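Local coordinates for protein CCMAN5 (Cellulosimicrobium cellulans, PDB 2XSG) that hydrolyses alpha-mannosidic linkages as a family GH92 glycosidase and enables mannose-6-phosphate modification of yeast-produced human lysosomal enzymes, at residues 182-187 with 206-211; 251-256 with 264-269; 356-361 with 676-681. All blocks are in the same frame, centred on the assembly; numbering follows the deposited sequence.

Contact 1 of 3, residues 182-187 with 206-211; sequences DGTVEL and ARTLQP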
ATOM      1  N   ASP A 182     -24.120  34.835   6.071  1.00 11.39           N
ATOM      2  CA  ASP A 182     -24.376  34.321   7.415  1.00 11.35           C
ATOM      3  C   ASP A 182     -23.167  34.422   8.346  1.00 10.64           C
ATOM      4  O   ASP A 182     -23.221  33.983   9.495  1.00 10.78           O
ATOM      5  CB  ASP A 182     -24.904  32.880   7.385  1.00 11.72           C
ATOM      6  CG  ASP A 182     -23.888  31.886   6.851  1.00 12.45           C
ATOM      7  OD1 ASP A 182     -22.696  32.245   6.655  1.00 13.75           O
ATOM      8  OD2 ASP A 182     -24.295  30.735   6.629  1.00 11.68           O
ATOM      9  N   GLY A 183     -22.068  34.981   7.851  1.00 10.14           N
ATOM     10  CA  GLY A 183     -20.884  35.154   8.694  1.00  9.02           C
ATOM     11  C   GLY A 183     -19.883  34.008   8.687  1.00  8.38           C
ATOM     12  O   GLY A 183     -18.797  34.131   9.275  1.00  8.12           O
ATOM     13  N   THR A 184     -20.238  32.885   8.058  1.00  7.79           N
ATOM     14  CA  THR A 184     -19.280  31.761   7.926  1.00  6.71           C
ATOM     15  C   THR A 184     -18.178  32.083   6.905  1.00  6.43           C
ATOM     16  O   THR A 184     -18.354  32.949   6.041  1.00  6.26           O
ATOM     17  CB  THR A 184     -19.944  30.407   7.553  1.00  6.40           C
ATOM     18  OG1 THR A 184     -20.617  30.513   6.291  1.00  5.73           O
ATOM     19  CG2 THR A 184     -20.900  29.922   8.661  1.00  6.60           C
ATOM     20  N   VAL A 185     -17.044  31.393   7.033  1.00  5.92           N
ATOM     21  CA  VAL A 185     -15.874  31.630   6.194  1.00  5.35           C
ATOM     22  C   VAL A 185     -15.585  30.412   5.328  1.00  5.19           C
ATOM     23  O   VAL A 185     -15.733  29.280   5.766  1.00  3.93           O
ATOM     24  CB  VAL A 185     -14.626  32.024   7.024  1.00  5.62           C
ATOM     25  CG1 VAL A 185     -13.393  32.187   6.132  1.00  5.48           C
ATOM     26  CG2 VAL A 185     -14.876  33.322   7.761  1.00  5.20           C
ATOM     27  N   GLU A 186     -15.226  30.685   4.079  1.00  5.25           N
ATOM     28  CA  GLU A 186     -14.779  29.674   3.137  1.00  5.35           C
ATOM     29  C   GLU A 186     -13.359  30.056   2.717  1.00  4.41           C
ATOM     30  O   GLU A 186     -13.097  31.233   2.396  1.00  4.30           O
ATOM     31  CB  GLU A 186     -15.712  29.589   1.921  1.00  5.38           C
ATOM     32  CG  GLU A 186     -15.447  28.387   0.993  1.00  7.78           C
ATOM     33  CD  GLU A 186     -14.596  28.737  -0.222  1.00 10.01           C
ATOM     34  OE1 GLU A 186     -14.328  29.940  -0.421  1.00 11.03           O
ATOM     35  OE2 GLU A 186     -14.197  27.808  -0.977  1.00  9.18           O
ATOM     36  N   LEU A 187     -12.457  29.077   2.802  1.00  3.42           N
ATOM     37  CA  LEU A 187     -11.049  29.202   2.436  1.00  3.46           C
ATOM     38  C   LEU A 187     -10.792  28.285   1.252  1.00  2.95           C
ATOM     39  O   LEU A 187     -11.314  27.172   1.211  1.00  3.18           O
ATOM     40  CB  LEU A 187     -10.149  28.757   3.589  1.00  3.07           C
ATOM     41  CG  LEU A 187     -10.266  29.401   4.974  1.00  6.46           C
ATOM     42  CD1 LEU A 187      -9.281  28.776   5.968  1.00  5.97           C
ATOM     43  CD2 LEU A 187     -10.045  30.906   4.884  1.00  8.07           C
ATOM     44  N   ALA A 206     -12.526  24.851   2.210  1.00  3.68           N
ATOM     45  CA  ALA A 206     -12.837  24.559   3.622  1.00  4.47           C
ATOM     46  C   ALA A 206     -13.783  25.631   4.100  1.00  4.58           C
ATOM     47  O   ALA A 206     -13.471  26.818   4.005  1.00  5.82           O
ATOM     48  CB  ALA A 206     -11.559  24.550   4.476  1.00  4.35           C
ATOM     49  N   ARG A 207     -14.955  25.234   4.571  1.00  4.78           N
ATOM     50  CA  ARG A 207     -15.896  26.199   5.123  1.00  5.09           C
ATOM     51  C   ARG A 207     -16.099  25.909   6.602  1.00  5.18           C
ATOM     52  O   ARG A 207     -16.052  24.749   7.014  1.00  5.05           O
ATOM     53  CB  ARG A 207     -17.240  26.130   4.391  1.00  5.24           C
ATOM     54  CG  ARG A 207     -17.985  24.790   4.565  1.00  5.92           C
ATOM     55  CD  ARG A 207     -19.296  24.758   3.767  1.00  8.59           C
ATOM     56  NE  ARG A 207     -20.210  23.791   4.357  1.00 12.46           N
ATOM     57  CZ  ARG A 207     -21.347  23.373   3.813  1.00 14.37           C
ATOM     58  NH1 ARG A 207     -21.735  23.827   2.625  1.00 18.57           N
ATOM     59  NH2 ARG A 207     -22.095  22.491   4.454  1.00 11.97           N
ATOM     60  N   THR A 208     -16.310  26.965   7.391  1.00  5.03           N
ATOM     61  CA  THR A 208     -16.750  26.816   8.774  1.00  4.88           C
ATOM     62  C   THR A 208     -18.270  26.684   8.737  1.00  5.08           C
ATOM     63  O   THR A 208     -18.913  27.034   7.730  1.00  4.26           O
ATOM     64  CB  THR A 208     -16.341  28.019   9.669  1.00  4.87           C
ATOM     65  OG1 THR A 208     -17.066  29.184   9.272  1.00  6.60           O
ATOM     66  CG2 THR A 208     -14.829  28.303   9.579  1.00  5.08           C
ATOM     67  N   LEU A 209     -18.831  26.152   9.814  1.00  4.45           N
ATOM     68  CA  LEU A 209     -20.269  26.031   9.941  1.00  5.26           C
ATOM     69  C   LEU A 209     -20.819  27.060  10.934  1.00  5.37           C
ATOM     70  O   LEU A 209     -22.037  27.187  11.085  1.00  6.01           O
ATOM     71  CB  LEU A 209     -20.658  24.596  10.344  1.00  4.92           C
ATOM     72  CG  LEU A 209     -20.182  23.502   9.382  1.00  5.54           C
ATOM     73  CD1 LEU A 209     -20.461  22.126   9.966  1.00  5.71           C
ATOM     74  CD2 LEU A 209     -20.841  23.641   8.000  1.00  6.51           C
ATOM     75  N   GLN A 210     -19.915  27.781  11.598  1.00  5.28           N
ATOM     76  CA  GLN A 210     -20.259  28.884  12.510  1.00  6.01           C
ATOM     77  C   GLN A 210     -19.573  30.157  12.044  1.00  6.33           C
ATOM     78  O   GLN A 210     -18.618  30.076  11.253  1.00  6.83           O
ATOM     79  CB  GLN A 210     -19.855  28.554  13.959  1.00  5.86           C
ATOM     80  CG  GLN A 210     -20.720  27.480  14.604  1.00  5.07           C
ATOM     81  CD  GLN A 210     -20.391  26.084  14.096  1.00  7.03           C
ATOM     82  OE1 GLN A 210     -21.267  25.222  13.985  1.00  8.22           O
ATOM     83  NE2 GLN A 210     -19.123  25.856  13.781  1.00  4.78           N
ATOM     84  N   PRO A 211     -20.086  31.342  12.461  1.00  7.04           N
ATOM     85  CA  PRO A 211     -19.455  32.585  12.018  1.00  6.91           C
ATOM     86  C   PRO A 211     -18.034  32.703  12.567  1.00  7.63           C
ATOM     87  O   PRO A 211     -17.746  32.270  13.699  1.00  6.93           O
ATOM     88  CB  PRO A 211     -20.351  33.682  12.615  1.00  7.44           C
ATOM     89  CG  PRO A 211     -21.674  33.029  12.829  1.00  7.91           C
ATOM     90  CD  PRO A 211     -21.382  31.587  13.138  1.00  6.74           C
TER

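Contact 2 of 3, residues 251-256 with 264-269; sequences QVTLSP and IDQQVE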
ATOM      1  N   GLN A 251     -15.539  21.786   7.305  1.00  3.99           N
ATOM      2  CA  GLN A 251     -15.667  20.804   6.236  1.00  3.91           C
ATOM      3  C   GLN A 251     -14.645  21.128   5.165  1.00  3.70           C
ATOM      4  O   GLN A 251     -14.625  22.234   4.635  1.00  3.32           O
ATOM      5  CB  GLN A 251     -17.097  20.802   5.663  1.00  4.18           C
ATOM      6  CG  GLN A 251     -18.207  20.499   6.694  1.00  5.20           C
ATOM      7  CD  GLN A 251     -19.560  20.276   6.053  1.00  6.32           C
ATOM      8  OE1 GLN A 251     -20.391  19.506   6.558  1.00  7.81           O
ATOM      9  NE2 GLN A 251     -19.790  20.933   4.928  1.00  5.35           N
ATOM     10  N   VAL A 252     -13.780  20.161   4.865  1.00  4.21           N
ATOM     11  CA  VAL A 252     -12.680  20.367   3.922  1.00  4.45           C
ATOM     12  C   VAL A 252     -12.822  19.366   2.779  1.00  4.79           C
ATOM     13  O   VAL A 252     -12.901  18.162   3.023  1.00  4.56           O
ATOM     14  CB  VAL A 252     -11.306  20.126   4.602  1.00  4.89           C
ATOM     15  CG1 VAL A 252     -10.158  20.379   3.627  1.00  4.71           C
ATOM     16  CG2 VAL A 252     -11.149  20.975   5.881  1.00  5.38           C
ATOM     17  N   THR A 253     -12.834  19.849   1.539  1.00  3.94           N
ATOM     18  CA  THR A 253     -12.915  18.939   0.393  1.00  4.13           C
ATOM     19  C   THR A 253     -11.749  19.193  -0.569  1.00  3.77           C
ATOM     20  O   THR A 253     -11.367  20.356  -0.776  1.00  3.52           O
ATOM     21  CB  THR A 253     -14.285  19.047  -0.317  1.00  4.06           C
ATOM     22  OG1 THR A 253     -15.318  18.735   0.623  1.00  4.28           O
ATOM     23  CG2 THR A 253     -14.396  18.085  -1.489  1.00  4.06           C
ATOM     24  N   LEU A 254     -11.198  18.102  -1.114  1.00  3.10           N
ATOM     25  CA  LEU A 254     -10.035  18.112  -2.013  1.00  3.15           C
ATOM     26  C   LEU A 254     -10.399  17.739  -3.447  1.00  3.16           C
ATOM     27  O   LEU A 254     -11.236  16.881  -3.691  1.00  3.79           O
ATOM     28  CB  LEU A 254      -8.953  17.121  -1.515  1.00  3.45           C
ATOM     29  CG  LEU A 254      -8.470  17.272  -0.074  1.00  2.89           C
ATOM     30  CD1 LEU A 254      -7.703  16.048   0.473  1.00  2.93           C
ATOM     31  CD2 LEU A 254      -7.606  18.534   0.028  1.00  2.00           C
ATOM     32  N   SER A 255      -9.726  18.357  -4.406  1.00  3.27           N
ATOM     33  CA  SER A 255      -9.932  18.024  -5.816  1.00  3.13           C
ATOM     34  C   SER A 255      -8.631  18.212  -6.559  1.00  2.54           C
ATOM     35  O   SER A 255      -7.965  19.225  -6.373  1.00  2.56           O
ATOM     36  CB  SER A 255     -11.011  18.919  -6.443  1.00  3.13           C
ATOM     37  OG  SER A 255     -11.143  18.693  -7.848  1.00  3.49           O
ATOM     38  N   PRO A 256      -8.265  17.233  -7.405  1.00  2.29           N
ATOM     39  CA  PRO A 256      -7.124  17.384  -8.289  1.00  2.32           C
ATOM     40  C   PRO A 256      -7.422  18.328  -9.451  1.00  2.53           C
ATOM     41  O   PRO A 256      -6.505  18.674 -10.222  1.00  2.28           O
ATOM     42  CB  PRO A 256      -6.896  15.955  -8.808  1.00  2.75           C
ATOM     43  CG  PRO A 256      -7.691  15.051  -7.866  1.00  2.07           C
ATOM     44  CD  PRO A 256      -8.864  15.895  -7.523  1.00  2.52           C
ATOM     45  N   ILE A 264     -18.127  22.039  -5.737  1.00  4.35           N
ATOM     46  CA  ILE A 264     -19.173  21.177  -6.273  1.00  4.33           C
ATOM     47  C   ILE A 264     -19.131  19.804  -5.583  1.00  4.16           C
ATOM     48  O   ILE A 264     -20.156  19.320  -5.093  1.00  3.37           O
ATOM     49  CB  ILE A 264     -19.020  21.025  -7.780  1.00  4.59           C
ATOM     50  CG1 ILE A 264     -19.356  22.356  -8.466  1.00  6.53           C
ATOM     51  CG2 ILE A 264     -19.873  19.838  -8.322  1.00  4.38           C
ATOM     52  CD1 ILE A 264     -18.847  22.433  -9.892  1.00  6.67           C
ATOM     53  N   ASP A 265     -17.943  19.202  -5.526  1.00  3.82           N
ATOM     54  CA  ASP A 265     -17.766  17.913  -4.852  1.00  4.14           C
ATOM     55  C   ASP A 265     -18.306  17.973  -3.436  1.00  4.54           C
ATOM     56  O   ASP A 265     -18.942  17.029  -2.972  1.00  4.24           O
ATOM     57  CB  ASP A 265     -16.284  17.509  -4.811  1.00  4.12           C
ATOM     58  CG  ASP A 265     -15.708  17.206  -6.194  1.00  4.85           C
ATOM     59  OD1 ASP A 265     -16.484  16.937  -7.152  1.00  5.62           O
ATOM     60  OD2 ASP A 265     -14.463  17.246  -6.329  1.00  7.42           O
ATOM     61  N   GLN A 266     -18.039  19.086  -2.751  1.00  5.08           N
ATOM     62  CA  GLN A 266     -18.453  19.241  -1.377  1.00  6.08           C
ATOM     63  C   GLN A 266     -19.969  19.275  -1.260  1.00  7.04           C
ATOM     64  O   GLN A 266     -20.518  18.626  -0.370  1.00  6.95           O
ATOM     65  CB  GLN A 266     -17.831  20.474  -0.694  1.00  5.49           C
ATOM     66  CG  GLN A 266     -18.029  20.418   0.810  1.00  4.34           C
ATOM     67  CD  GLN A 266     -17.210  21.441   1.566  1.00  6.63           C
ATOM     68  OE1 GLN A 266     -16.102  21.136   2.061  1.00  5.93           O
ATOM     69  NE2 GLN A 266     -17.732  22.662   1.655  1.00  2.00           N
ATOM     70  N   GLN A 267     -20.635  20.021  -2.149  1.00  8.26           N
ATOM     71  CA  GLN A 267     -22.097  20.073  -2.138  1.00  9.62           C
ATOM     72  C   GLN A 267     -22.707  18.709  -2.489  1.00  9.63           C
ATOM     73  O   GLN A 267     -23.715  18.316  -1.886  1.00  9.87           O
ATOM     74  CB  GLN A 267     -22.668  21.211  -3.005  1.00 10.57           C
ATOM     75  CG  GLN A 267     -22.654  21.011  -4.518  1.00 15.39           C
ATOM     76  CD  GLN A 267     -22.927  22.309  -5.299  1.00 21.63           C
ATOM     77  OE1 GLN A 267     -22.932  23.413  -4.725  1.00 24.59           O
ATOM     78  NE2 GLN A 267     -23.144  22.180  -6.616  1.00 20.46           N
ATOM     79  N   VAL A 268     -22.071  17.981  -3.415  1.00  8.99           N
ATOM     80  CA  VAL A 268     -22.532  16.637  -3.793  1.00  8.96           C
ATOM     81  C   VAL A 268     -22.332  15.643  -2.657  1.00  8.29           C
ATOM     82  O   VAL A 268     -23.264  14.972  -2.257  1.00  8.41           O
ATOM     83  CB  VAL A 268     -21.877  16.126  -5.120  1.00  8.90           C
ATOM     84  CG1 VAL A 268     -22.174  14.635  -5.340  1.00  9.34           C
ATOM     85  CG2 VAL A 268     -22.400  16.935  -6.321  1.00  8.84           C
ATOM     86  N   GLU A 269     -21.126  15.614  -2.106  1.00  8.06           N
ATOM     87  CA  GLU A 269     -20.728  14.642  -1.099  1.00  8.04           C
ATOM     88  C   GLU A 269     -21.380  14.847   0.268  1.00  8.23           C
ATOM     89  O   GLU A 269     -21.822  13.886   0.908  1.00  7.46           O
ATOM     90  CB  GLU A 269     -19.206  14.714  -0.934  1.00  8.43           C
ATOM     91  CG  GLU A 269     -18.575  13.412  -0.624  1.00  9.34           C
ATOM     92  CD  GLU A 269     -17.096  13.377  -0.980  1.00  9.94           C
ATOM     93  OE1 GLU A 269     -16.304  14.067  -0.294  1.00  7.35           O
ATOM     94  OE2 GLU A 269     -16.741  12.627  -1.918  1.00  6.82           O
TER
HETATM   95  O   HOH W   1     -12.318  16.582  -7.806  1.00  5.77           O

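Contact 3 of 3, residues 356-361 with 676-681; sequences DFRKFS and GLFPVT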
ATOM      1  N   ASP A 356       4.623  -2.552  -4.801  1.00  5.29           N
ATOM      2  CA  ASP A 356       3.304  -3.116  -4.527  1.00  5.97           C
ATOM      3  C   ASP A 356       2.650  -3.977  -5.596  1.00  5.46           C
ATOM      4  O   ASP A 356       1.497  -4.375  -5.426  1.00  5.82           O
ATOM      5  CB  ASP A 356       2.331  -2.015  -4.068  1.00  6.01           C
ATOM      6  CG  ASP A 356       1.781  -1.194  -5.210  1.00  8.59           C
ATOM      7  OD1 ASP A 356       2.099  -1.486  -6.393  1.00 10.13           O
ATOM      8  OD2 ASP A 356       1.029  -0.232  -4.913  1.00  9.98           O
ATOM      9  N   PHE A 357       3.365  -4.249  -6.683  1.00  5.07           N
ATOM     10  CA  PHE A 357       2.734  -4.826  -7.877  1.00  5.02           C
ATOM     11  C   PHE A 357       1.917  -6.101  -7.635  1.00  4.46           C
ATOM     12  O   PHE A 357       0.887  -6.292  -8.270  1.00  3.77           O
ATOM     13  CB  PHE A 357       3.732  -4.986  -9.056  1.00  5.39           C
ATOM     14  CG  PHE A 357       4.781  -6.070  -8.869  1.00  5.95           C
ATOM     15  CD1 PHE A 357       4.596  -7.351  -9.429  1.00  7.59           C
ATOM     16  CD2 PHE A 357       5.967  -5.804  -8.203  1.00  4.63           C
ATOM     17  CE1 PHE A 357       5.569  -8.355  -9.289  1.00  6.98           C
ATOM     18  CE2 PHE A 357       6.956  -6.805  -8.046  1.00  6.45           C
ATOM     19  CZ  PHE A 357       6.754  -8.081  -8.588  1.00  6.79           C
ATOM     20  N   ARG A 358       2.353  -6.948  -6.706  1.00  3.71           N
ATOM     21  CA  ARG A 358       1.605  -8.192  -6.437  1.00  4.11           C
ATOM     22  C   ARG A 358       0.238  -7.968  -5.770  1.00  3.84           C
ATOM     23  O   ARG A 358      -0.608  -8.867  -5.771  1.00  3.72           O
ATOM     24  CB  ARG A 358       2.412  -9.156  -5.574  1.00  3.99           C
ATOM     25  CG  ARG A 358       3.463  -9.929  -6.328  1.00  5.71           C
ATOM     26  CD  ARG A 358       3.898 -11.178  -5.536  1.00  5.67           C
ATOM     27  NE  ARG A 358       4.665 -12.088  -6.374  1.00  4.19           N
ATOM     28  CZ  ARG A 358       5.924 -11.863  -6.730  1.00  3.80           C
ATOM     29  NH1 ARG A 358       6.543 -10.770  -6.309  1.00  2.16           N
ATOM     30  NH2 ARG A 358       6.559 -12.726  -7.508  1.00  2.74           N
ATOM     31  N   LYS A 359       0.029  -6.793  -5.181  1.00  3.05           N
ATOM     32  CA  LYS A 359      -1.211  -6.544  -4.435  1.00  2.82           C
ATOM     33  C   LYS A 359      -2.431  -6.506  -5.364  1.00  2.67           C
ATOM     34  O   LYS A 359      -3.529  -6.953  -4.981  1.00  2.34           O
ATOM     35  CB  LYS A 359      -1.108  -5.266  -3.568  1.00  2.64           C
ATOM     36  CG  LYS A 359      -1.448  -3.972  -4.288  1.00  3.37           C
ATOM     37  CD  LYS A 359      -1.353  -2.758  -3.371  1.00  3.48           C
ATOM     38  CE  LYS A 359      -1.947  -1.550  -4.062  1.00  2.52           C
ATOM     39  NZ  LYS A 359      -1.415  -0.243  -3.520  1.00  3.27           N
ATOM     40  N   PHE A 360      -2.232  -5.988  -6.581  1.00  2.16           N
ATOM     41  CA  PHE A 360      -3.316  -5.841  -7.531  1.00  2.32           C
ATOM     42  C   PHE A 360      -3.886  -7.199  -7.911  1.00  2.23           C
ATOM     43  O   PHE A 360      -5.105  -7.334  -8.062  1.00  2.00           O
ATOM     44  CB  PHE A 360      -2.860  -5.070  -8.781  1.00  2.83           C
ATOM     45  CG  PHE A 360      -2.457  -3.642  -8.490  1.00  4.01           C
ATOM     46  CD1 PHE A 360      -3.415  -2.649  -8.357  1.00  4.90           C
ATOM     47  CD2 PHE A 360      -1.123  -3.304  -8.325  1.00  4.61           C
ATOM     48  CE1 PHE A 360      -3.057  -1.334  -8.062  1.00  4.73           C
ATOM     49  CE2 PHE A 360      -0.748  -1.974  -8.051  1.00  7.25           C
ATOM     50  CZ  PHE A 360      -1.723  -0.996  -7.928  1.00  6.36           C
ATOM     51  N   SER A 361      -3.020  -8.209  -8.043  1.00  2.02           N
ATOM     52  CA  SER A 361      -3.480  -9.546  -8.403  1.00  2.68           C
ATOM     53  C   SER A 361      -4.488 -10.088  -7.382  1.00  3.29           C
ATOM     54  O   SER A 361      -5.395 -10.852  -7.751  1.00  3.90           O
ATOM     55  CB  SER A 361      -2.321 -10.522  -8.534  1.00  3.17           C
ATOM     56  OG  SER A 361      -1.292 -10.079  -9.420  1.00  3.32           O
ATOM     57  N   GLY A 676      -5.788 -18.064   1.328  1.00  3.50           N
ATOM     58  CA  GLY A 676      -4.993 -19.210   0.964  1.00  3.81           C
ATOM     59  C   GLY A 676      -4.620 -19.272  -0.503  1.00  4.30           C
ATOM     60  O   GLY A 676      -4.198 -20.335  -0.979  1.00  4.24           O
ATOM     61  N   LEU A 677      -4.794 -18.147  -1.210  1.00  3.89           N
ATOM     62  CA  LEU A 677      -4.471 -18.042  -2.626  1.00  3.63           C
ATOM     63  C   LEU A 677      -3.523 -16.884  -2.870  1.00  4.27           C
ATOM     64  O   LEU A 677      -3.874 -15.717  -2.647  1.00  3.90           O
ATOM     65  CB  LEU A 677      -5.737 -17.851  -3.472  1.00  3.42           C
ATOM     66  CG  LEU A 677      -6.760 -18.984  -3.439  1.00  2.48           C
ATOM     67  CD1 LEU A 677      -8.001 -18.473  -4.127  1.00  4.11           C
ATOM     68  CD2 LEU A 677      -6.237 -20.268  -4.087  1.00  2.00           C
ATOM     69  N   PHE A 678      -2.328 -17.214  -3.354  1.00  4.65           N
ATOM     70  CA  PHE A 678      -1.263 -16.223  -3.502  1.00  4.98           C
ATOM     71  C   PHE A 678      -0.800 -16.077  -4.953  1.00  4.71           C
ATOM     72  O   PHE A 678      -0.660 -17.079  -5.664  1.00  3.86           O
ATOM     73  CB  PHE A 678      -0.076 -16.627  -2.639  1.00  5.17           C
ATOM     74  CG  PHE A 678       1.022 -15.613  -2.627  1.00  5.97           C
ATOM     75  CD1 PHE A 678       1.014 -14.583  -1.693  1.00  6.12           C
ATOM     76  CD2 PHE A 678       2.057 -15.680  -3.542  1.00  5.23           C
ATOM     77  CE1 PHE A 678       2.022 -13.624  -1.682  1.00  5.75           C
ATOM     78  CE2 PHE A 678       3.062 -14.723  -3.535  1.00  7.64           C
ATOM     79  CZ  PHE A 678       3.048 -13.699  -2.596  1.00  6.03           C
ATOM     80  N   PRO A 679      -0.537 -14.826  -5.399  1.00  5.23           N
ATOM     81  CA  PRO A 679      -0.093 -14.676  -6.778  1.00  4.89           C
ATOM     82  C   PRO A 679       1.434 -14.749  -6.904  1.00  4.91           C
ATOM     83  O   PRO A 679       2.120 -13.719  -6.891  1.00  5.52           O
ATOM     84  CB  PRO A 679      -0.614 -13.279  -7.149  1.00  5.28           C
ATOM     85  CG  PRO A 679      -0.499 -12.518  -5.847  1.00  5.68           C
ATOM     86  CD  PRO A 679      -0.753 -13.518  -4.743  1.00  5.11           C
ATOM     87  N   VAL A 680       1.975 -15.949  -7.040  1.00  3.98           N
ATOM     88  CA  VAL A 680       3.406 -16.058  -7.358  1.00  3.54           C
ATOM     89  C   VAL A 680       3.702 -15.312  -8.672  1.00  3.11           C
ATOM     90  O   VAL A 680       4.535 -14.417  -8.715  1.00  3.56           O
ATOM     91  CB  VAL A 680       3.898 -17.540  -7.383  1.00  3.56           C
ATOM     92  CG1 VAL A 680       5.305 -17.655  -7.982  1.00  2.00           C
ATOM     93  CG2 VAL A 680       3.873 -18.113  -5.961  1.00  2.00           C
ATOM     94  N   THR A 681       2.958 -15.633  -9.712  1.00  3.12           N
ATOM     95  CA  THR A 681       3.118 -14.953 -10.988  1.00  3.01           C
ATOM     96  C   THR A 681       2.054 -13.879 -11.156  1.00  3.25           C
ATOM     97  O   THR A 681       0.945 -14.170 -11.603  1.00  4.00           O
ATOM     98  CB  THR A 681       3.068 -15.961 -12.156  1.00  2.56           C
ATOM     99  OG1 THR A 681       3.947 -17.049 -11.860  1.00  2.00           O
ATOM    100  CG2 THR A 681       3.508 -15.310 -13.450  1.00  2.28           C
TER

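Contact 1 of 3, residues 182-187 with 206-211
Thr208 meets Val185 and Thr184 at the open end of a beta hairpin, formed by strands 185-195 and 198-208 in the large antiparallel sheet of the N-terminal domain. Its hydroxyl does work that a backbone carbonyl would normally do. Val185 N donates to Thr208 OG1 at 3.1 Å, almost straight (175°). The same OG1 donates to Gln210 O at 2.7 Å, tying the strand end to the chain just beyond it. A chi1 of 68° sets OG1 between the Thr208 backbone N and carbonyl carbon, where both bonds can form.

Thr184 faces this region with carbon. Its CB lies 3.5 Å from Thr208 O, and its CG2 rests against Gln210 O. Its OG1 donates to Asp182 OD1 on the syn lone pair and also bonds to Arg180 NE. Thr184 N reaches that oxygen from above the carboxylate plane, which makes an Asx turn.

Farther along, Leu187 and Ala206 form an antiparallel hydrogen-bonded pair. Glu186 and Arg207 are the adjoining non-hydrogen-bonded pair, on the opposite face of the sheet. The end of Arg207 leads away, while Glu186 OE2 is hydrogen-bonded to Thr205 OG1 and forms a salt bridge with Arg263. Gly183 has a positive phi. A CB there would jam against Asp182 O, reason enough for glycine, and would press on Pro211 CB. Pro211 CA lies 3.2 Å from Gly183 O in a bent CA-H...O contact.

Contact 2 of 3, residues 251-256 with 264-269
Thr253 on strand 248-255 projects toward Asp265 and Gln266 on helix 259-270, and this is the centre of the contact. The strand and helix axes come within 8.2 Å at an angle of 122°.

Van der Waals contacts come first. Thr253 CG2 meets Asp265 CB at 3.9 Å. This methyl is anti to the Thr253 backbone N (chi1 -59° places OG1 beside that N), which carries it to the Asp265 side of the helix. Gln266 passes the other branch of the threonine, with its CB 3.3 Å from Thr253 OG1. The Gln266 side chain runs out extended along the strand, and its amide ends near Gln251. Thr253 and Gln266 bury the largest areas here. Ser255 CB adds a looser contact, 3.8 Å from Asp265 OD2.

The polar groups look mostly to partners beyond the two segments. Thr253 OG1 bonds to Ser144 OG, which also bonds to Glu269 OE1, so one serine serves both strand and helix. Glu269 OE2 forms a salt bridge with Arg143. Asp265 divides its carboxylate: OD1 accepts from Thr328 and Gln261, while OD2 accepts from a water at 2.7 Å. That water also lies beside Ser255 OG, at a distance too short to be relied on. Ser255 OG has a firmer partner in Val257 N.

Val252 and Leu254 point away from the helix. The whole is a helix laid on one face of an antiparallel sheet, joined to its strand by a short connection, probably at the junction of the beta-rich N-terminal domain of GH92 with the helical part of the enzyme.

Contact 3 of 3, residues 356-361 with 676-681
An inverse gamma turn centred on Pro679 follows the short strand 677-678, and Arg358 of helix 353-366 binds its carbonyl and the next one. Both belong to the GH92 catalytic domain, of the six-hairpin glycosidase clan and probably an (alpha/alpha)6 barrel. Arg358 NE donates to Pro679 O at 3.1 Å, in the carbonyl plane and close to the guanidinium plane. NH2 donates to Val680 O at 2.9 Å, with an N-H...O angle of 150°. A weak third bond runs from NE to Val680 O. The two carbonyls therefore line one edge of the guanidinium, which fixes its rotation. The chain is extended from CG to NE, and this brings the group out from the helix to the turn.

Phe678 CZ lies 4.0 Å from Arg358 CD. The ring and guanidinium planes are 16° apart, and the two side chains cross obliquely. The other side chain in contact is Ser361, whose CB touches Pro679 CB at 3.5 Å. Its OG bonds instead to Asp415.

A leucine in place of Arg358 would remove all three donated bonds and is likely to leave the buried Pro679 and Val680 carbonyls without these mates, with the turn less firmly held to the helix.

The Arg358 side chain is about 12 Å from the bound calcium ion. Helix 665-675 ends in a Schellman motif at Gly676 and leads directly into strand 677-678. Phe678 stacks on Tyr596 and touches Met669 of that helix, while Pro679 packs on Phe687 of the adjacent strand 686-689.

How the contacts relate
Contacts 1, 2 and 3 follow one another along the chain without overlap. Contacts 1 and 2 are neighbours, with centres 15 Å apart. They share the large antiparallel sheet of the N-terminal domain, where strands 198-208 and 248-255 lie side by side. Arg207 N of contact 1 probably bonds to Gln251 O of contact 2, at 3.0 Å. Contact 3 is separate, in the catalytic domain. Its centre is 34 Å from that of contact 2 and 47 Å from that of contact 1, and its nearest atoms are about 17 and 28 Å away. Contacts 1 and 2 thus belong to one continuous sheet-and-helix unit, while contact 3 lies independently in the calcium-containing catalytic part and touches neither.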